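Local coordinates for OsmC family peroxiredoxin (Aquifex aeolicus, PDB 2E8E), which probably acts as a thiol-dependent peroxidase of the OsmC family, reducing hydroperoxides through a pair of cysteines, at residues G47-H52 and K103-K108. Sequence-based numbering, arbitrary orientation.
Sequences GVDVYH and KLSTEK
The two helices come closest at Asp49 and Ser105, whose CA atoms lie 5.6 Å apart. Residues 47-52 form regular helix, whereas 103-108 widens into a pi-type turn at 105-108. Such close approach illustrates how a small residue lets two helices draw near, since the side chain of Ser105 is just a CB and a hydroxyl, set against the CB of Asp49. Its OG, anti to the backbone N (chi1 177°), donates a hydrogen bond of 2.9 Å to Asp49 OD2 and meets the lone pair directed away from the other carboxylate oxygen. The same hydroxyl is also hydrogen-bonded to Ser46 OG on helix 34-56, and the two partners together probably hold its rotation. Next to this polar link the methylenes pack alongside each other, with Asp49 CB 3.6 Å from Ser105 CB. Val50 adds a looser touch through CG2, 4.3 Å from Ser105 CB. Cys110, which can form a disulfide with Cys45 but is not so bonded here, touches both Asp49 and Ser105, placing the bond beside the probable redox centre. Around it, Val50 reaches Leu98 and Ala101 of helix 95-109 and Tyr87 of strand 80-90, while Thr106 rests on Tyr87 and on Ile124 of strand 121-130, joining the helix pair to the sheet.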
loop_
_atom_site.group_PDB
_atom_site.type_symbol
_atom_site.label_atom_id
_atom_site.label_comp_id
_atom_site.label_asym_id
_atom_site.label_seq_id
_atom_site.Cartn_x
_atom_site.Cartn_y
_atom_site.Cartn_z
ATOM N N GLY A 47 -0.466 4.319 12.096
ATOM C CA GLY A 47 -0.063 3.766 13.379
ATOM C C GLY A 47 1.232 4.368 13.892
ATOM O O GLY A 47 1.404 4.570 15.094
ATOM N N VAL A 48 2.158 4.642 12.979
ATOM C CA VAL A 48 3.429 5.247 13.354
ATOM C C VAL A 48 3.158 6.630 13.957
ATOM O O VAL A 48 3.758 7.003 14.966
ATOM C CB VAL A 48 4.359 5.376 12.125
ATOM C CG1 VAL A 48 5.581 6.220 12.467
ATOM C CG2 VAL A 48 4.796 3.989 11.669
ATOM N N ASP A 49 2.241 7.375 13.341
ATOM C CA ASP A 49 1.887 8.711 13.830
ATOM C C ASP A 49 1.263 8.618 15.217
ATOM O O ASP A 49 1.627 9.357 16.135
ATOM C CB ASP A 49 0.852 9.396 12.929
ATOM C CG ASP A 49 1.344 9.637 11.515
ATOM O OD1 ASP A 49 2.545 9.916 11.313
ATOM O OD2 ASP A 49 0.498 9.574 10.598
ATOM N N VAL A 50 0.296 7.717 15.354
ATOM C CA VAL A 50 -0.403 7.549 16.618
ATOM C C VAL A 50 0.560 7.152 17.731
ATOM O O VAL A 50 0.480 7.675 18.843
ATOM C CB VAL A 50 -1.535 6.507 16.479
ATOM C CG1 VAL A 50 -2.163 6.218 17.838
ATOM C CG2 VAL A 50 -2.590 7.038 15.518
ATOM N N TYR A 51 1.482 6.244 17.428
ATOM C CA TYR A 51 2.452 5.808 18.425
ATOM C C TYR A 51 3.268 6.993 18.932
ATOM O O TYR A 51 3.370 7.219 20.142
ATOM C CB TYR A 51 3.400 4.766 17.833
ATOM C CG TYR A 51 4.435 4.268 18.815
ATOM C CD1 TYR A 51 4.170 3.184 19.651
ATOM C CD2 TYR A 51 5.676 4.898 18.923
ATOM C CE1 TYR A 51 5.122 2.736 20.574
ATOM C CE2 TYR A 51 6.631 4.463 19.839
ATOM C CZ TYR A 51 6.349 3.382 20.660
ATOM O OH TYR A 51 7.298 2.954 21.564
ATOM N N HIS A 52 3.848 7.744 18.003
ATOM C CA HIS A 52 4.666 8.901 18.353
ATOM C C HIS A 52 3.910 9.983 19.110
ATOM O O HIS A 52 4.441 10.568 20.051
ATOM C CB HIS A 52 5.294 9.507 17.098
ATOM C CG HIS A 52 6.358 8.652 16.487
ATOM N ND1 HIS A 52 7.390 8.115 17.225
ATOM C CD2 HIS A 52 6.561 8.253 15.210
ATOM C CE1 HIS A 52 8.183 7.421 16.429
ATOM N NE2 HIS A 52 7.703 7.489 15.201
ATOM N N LYS A 103 -6.799 12.050 15.131
ATOM C CA LYS A 103 -7.157 13.176 14.278
ATOM C C LYS A 103 -5.941 13.819 13.621
ATOM O O LYS A 103 -5.971 14.140 12.431
ATOM C CB LYS A 103 -7.949 14.220 15.069
ATOM C CG LYS A 103 -9.325 13.722 15.474
ATOM C CD LYS A 103 -10.155 14.820 16.108
ATOM C CE LYS A 103 -11.525 14.299 16.498
ATOM N NZ LYS A 103 -12.213 13.654 15.345
ATOM N N LEU A 104 -4.866 14.000 14.382
ATOM C CA LEU A 104 -3.659 14.591 13.822
ATOM C C LEU A 104 -3.101 13.701 12.718
ATOM O O LEU A 104 -2.626 14.190 11.696
ATOM C CB LEU A 104 -2.598 14.789 14.902
ATOM C CG LEU A 104 -2.817 16.006 15.802
ATOM C CD1 LEU A 104 -1.774 16.014 16.912
ATOM C CD2 LEU A 104 -2.724 17.277 14.964
ATOM N N SER A 105 -3.159 12.392 12.928
ATOM C CA SER A 105 -2.657 11.460 11.931
ATOM C C SER A 105 -3.501 11.490 10.660
ATOM O O SER A 105 -2.990 11.756 9.570
ATOM C CB SER A 105 -2.637 10.037 12.494
ATOM O OG SER A 105 -2.210 9.113 11.502
ATOM N N THR A 106 -4.796 11.236 10.805
ATOM C CA THR A 106 -5.697 11.199 9.659
ATOM C C THR A 106 -5.910 12.531 8.949
ATOM O O THR A 106 -6.225 12.557 7.759
ATOM C CB THR A 106 -7.080 10.634 10.059
ATOM O OG1 THR A 106 -7.663 11.453 11.081
ATOM C CG2 THR A 106 -6.943 9.209 10.570
ATOM N N GLU A 107 -5.729 13.639 9.659
ATOM C CA GLU A 107 -5.945 14.942 9.046
ATOM C C GLU A 107 -4.690 15.716 8.656
ATOM O O GLU A 107 -4.779 16.690 7.907
ATOM C CB GLU A 107 -6.821 15.805 9.965
ATOM C CG GLU A 107 -8.248 15.288 10.091
ATOM C CD GLU A 107 -9.074 16.060 11.105
ATOM O OE1 GLU A 107 -9.154 17.299 10.995
ATOM O OE2 GLU A 107 -9.649 15.422 12.010
ATOM N N LYS A 108 -3.523 15.293 9.132
ATOM C CA LYS A 108 -2.307 16.029 8.800
ATOM C C LYS A 108 -1.035 15.242 8.496
ATOM O O LYS A 108 -0.328 15.552 7.540
ATOM C CB LYS A 108 -1.996 17.037 9.913
ATOM C CG LYS A 108 -0.679 17.774 9.732
ATOM C CD LYS A 108 -0.487 18.865 10.776
ATOM C CE LYS A 108 0.795 19.645 10.522
ATOM N NZ LYS A 108 0.972 20.768 11.489
#